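Local coordinates for nitrogenase molybdenum-iron protein beta chain (Clostridium pasteurianum, PDB 4WES) that forms with the alpha chain the molybdenum-iron component of nitrogenase, which reduces dinitrogen to ammonium, and shares an [8Fe-7S] cluster with that chain, at residues 215-218 and 219-223. Sequence-based numbering, arbitrary orientation.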
ATOM      1  N   GLU B 215     -10.907 -29.330  -1.490  1.00 11.59           N
ATOM      2  CA  GLU B 215     -10.414 -30.441  -2.272  1.00 13.55           C
ATOM      3  C   GLU B 215      -9.375 -29.915  -3.214  1.00 12.50           C
ATOM      4  O   GLU B 215      -9.611 -28.940  -3.939  1.00 12.98           O
ATOM      5  CB  GLU B 215     -11.563 -31.040  -3.110  1.00 19.57           C
ATOM      6  CG  GLU B 215     -11.190 -32.107  -4.126  1.00 35.11           C
ATOM      7  CD  GLU B 215     -12.374 -32.580  -4.965  1.00104.99           C
ATOM      8  OE1 GLU B 215     -13.516 -32.580  -4.447  1.00185.60           O
ATOM      9  OE2 GLU B 215     -12.142 -32.949  -6.138  1.00173.64           O
ATOM     10  N   TYR B 216      -8.207 -30.561  -3.213  1.00 11.42           N
ATOM     11  CA  TYR B 216      -7.184 -30.217  -4.183  1.00 10.73           C
ATOM     12  C   TYR B 216      -7.582 -30.753  -5.535  1.00 11.90           C
ATOM     13  O   TYR B 216      -7.930 -31.929  -5.647  1.00 13.73           O
ATOM     14  CB  TYR B 216      -5.820 -30.800  -3.791  1.00 11.63           C
ATOM     15  CG  TYR B 216      -4.808 -30.588  -4.875  1.00 10.51           C
ATOM     16  CD1 TYR B 216      -4.349 -29.326  -5.194  1.00 10.81           C
ATOM     17  CD2 TYR B 216      -4.342 -31.658  -5.627  1.00 11.11           C
ATOM     18  CE1 TYR B 216      -3.449 -29.112  -6.223  1.00 10.83           C
ATOM     19  CE2 TYR B 216      -3.446 -31.460  -6.650  1.00 11.41           C
ATOM     20  CZ  TYR B 216      -3.004 -30.206  -6.953  1.00 10.47           C
ATOM     21  OH  TYR B 216      -2.142 -30.027  -7.998  1.00 12.16           O
ATOM     22  N   LYS B 217      -7.540 -29.894  -6.549  1.00 11.59           N
ATOM     23  CA  LYS B 217      -7.924 -30.242  -7.899  1.00 14.08           C
ATOM     24  C   LYS B 217      -6.654 -30.067  -8.745  1.00 13.45           C
ATOM     25  O   LYS B 217      -6.198 -28.969  -8.990  1.00 15.25           O
ATOM     26  CB  LYS B 217      -9.072 -29.325  -8.361  1.00 18.37           C
ATOM     27  CG  LYS B 217      -9.763 -29.693  -9.638  1.00 25.43           C
ATOM     28  CD  LYS B 217     -10.941 -28.761  -9.911  1.00 32.76           C
ATOM     29  CE  LYS B 217     -11.359 -28.910 -11.347  1.00 31.94           C
ATOM     30  NZ  LYS B 217     -12.441 -29.951 -11.394  1.00 48.72           N
ATOM     31  N   MET B 218      -6.090 -31.177  -9.208  1.00 12.18           N
ATOM     32  CA  MET B 218      -4.831 -31.084  -9.956  1.00 13.22           C
ATOM     33  C   MET B 218      -4.871 -30.175 -11.150  1.00 11.68           C
ATOM     34  O   MET B 218      -3.971 -29.385 -11.378  1.00 12.67           O
ATOM     35  CB  MET B 218      -4.345 -32.463 -10.344  1.00 14.37           C
ATOM     36  CG  MET B 218      -3.005 -32.466 -10.988  1.00 16.45           C
ATOM     37  SD  MET B 218      -2.304 -34.149 -10.925  1.00 20.21           S
ATOM     38  CE  MET B 218      -0.944 -33.807 -11.855  1.00 24.06           C
ATOM     39  N   TYR B 219      -5.941 -30.340 -11.942  1.00 11.00           N
ATOM     40  CA  TYR B 219      -6.210 -29.495 -13.106  1.00 12.17           C
ATOM     41  C   TYR B 219      -7.299 -28.527 -12.718  1.00 11.84           C
ATOM     42  O   TYR B 219      -8.478 -28.898 -12.650  1.00 12.89           O
ATOM     43  CB  TYR B 219      -6.573 -30.342 -14.343  1.00 11.85           C
ATOM     44  CG  TYR B 219      -5.548 -31.425 -14.591  1.00 12.27           C
ATOM     45  CD1 TYR B 219      -4.242 -31.098 -14.931  1.00 12.59           C
ATOM     46  CD2 TYR B 219      -5.845 -32.745 -14.392  1.00 12.99           C
ATOM     47  CE1 TYR B 219      -3.269 -32.063 -15.066  1.00 12.65           C
ATOM     48  CE2 TYR B 219      -4.895 -33.725 -14.542  1.00 13.34           C
ATOM     49  CZ  TYR B 219      -3.583 -33.379 -14.860  1.00 12.40           C
ATOM     50  OH  TYR B 219      -2.615 -34.327 -14.986  1.00 13.54           O
ATOM     51  N   PRO B 220      -6.928 -27.270 -12.456  1.00 12.72           N
ATOM     52  CA  PRO B 220      -7.936 -26.343 -12.003  1.00 13.03           C
ATOM     53  C   PRO B 220      -8.994 -26.059 -13.078  1.00 12.30           C
ATOM     54  O   PRO B 220      -8.831 -26.372 -14.261  1.00 12.63           O
ATOM     55  CB  PRO B 220      -7.110 -25.080 -11.664  1.00 13.82           C
ATOM     56  CG  PRO B 220      -5.738 -25.600 -11.349  1.00 14.25           C
ATOM     57  CD  PRO B 220      -5.571 -26.703 -12.337  1.00 12.68           C
ATOM     58  N   GLU B 221     -10.035 -25.344 -12.665  1.00 12.93           N
ATOM     59  CA  GLU B 221     -11.135 -25.057 -13.543  1.00 14.67           C
ATOM     60  C   GLU B 221     -10.732 -24.247 -14.796  1.00 13.89           C
ATOM     61  O   GLU B 221     -11.364 -24.440 -15.863  1.00 14.11           O
ATOM     62  CB  GLU B 221     -12.210 -24.285 -12.754  1.00 18.83           C
ATOM     63  CG  GLU B 221     -12.789 -25.018 -11.562  1.00 32.55           C
ATOM     64  CD  GLU B 221     -13.975 -25.901 -11.893  1.00 70.64           C
ATOM     65  OE1 GLU B 221     -14.769 -26.173 -10.962  1.00135.81           O
ATOM     66  OE2 GLU B 221     -14.102 -26.322 -13.064  1.00 69.50           O
ATOM     67  N   GLY B 222      -9.751 -23.373 -14.680  1.00 12.71           N
ATOM     68  CA  GLY B 222      -9.404 -22.472 -15.742  1.00 11.57           C
ATOM     69  C   GLY B 222      -8.529 -23.094 -16.811  1.00 11.72           C
ATOM     70  O   GLY B 222      -8.294 -24.309 -16.831  1.00 11.73           O
ATOM     71  N   GLY B 223      -8.020 -22.226 -17.687  1.00 10.97           N
ATOM     72  CA  GLY B 223      -7.191 -22.647 -18.809  1.00 11.17           C
ATOM     73  C   GLY B 223      -8.042 -22.715 -20.068  1.00 11.63           C
ATOM     74  O   GLY B 223      -9.231 -23.061 -20.031  1.00 12.59           O
TER
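The carbonyl oxygen of Tyr219 is lined by the aliphatic chain of Lys217 rather than by its ammonium group: Lys217 CE lies 3.2 Å from Tyr219 O, and Lys217 CG is 3.4 Å from the same oxygen. The lysine is extended until its last torsion (chi4 93°), where the bend carries NZ away from this carbonyl. Its methylene CE also meets the carboxylate carbon CD of Glu221 at 4.0 Å, the two side chains crossing at about a right angle. Lys217 NZ and Glu221 OE2 remain 4.3 Å apart, beyond salt-bridge range, so any attraction between them is probably modest.

Next along the loop, Met218 and Tyr219 run side by side in the same direction. A chi1 of -174° swings Met218 CG over the centre of the tyrosine ring. The methylene carbon Met218 CG lies 4.0 Å from the Tyr219 ring centroid and 11° from the ring normal, the geometry of a CH-pi contact. Met218 SD sits obliquely, 4.8 Å from the Tyr219 centroid, a Met-aromatic contact, and the methyl CE continues to the phenol end, 3.6 Å from Tyr219 OH. Both side chains pack on Leu39 of strand 38-43, while Met218 also touches Ile48 of the alpha chain. At the backbone end, Pro220 CD approaches Met218 O at 3.3 Å.

No hydrogen bond joins 215-218 to 219-223. What they share in this irregular surface loop, between strand 198-200 and helix 226-231, is CH-pi, sulfur-aromatic and aliphatic contact. The polar links run outward instead: the Tyr219 hydroxyl ties the loop to the carbonyl of Tyr95, Gly222 bonds to His36 and Gly206, and the methionine reaches the alpha subunit through apolar packing.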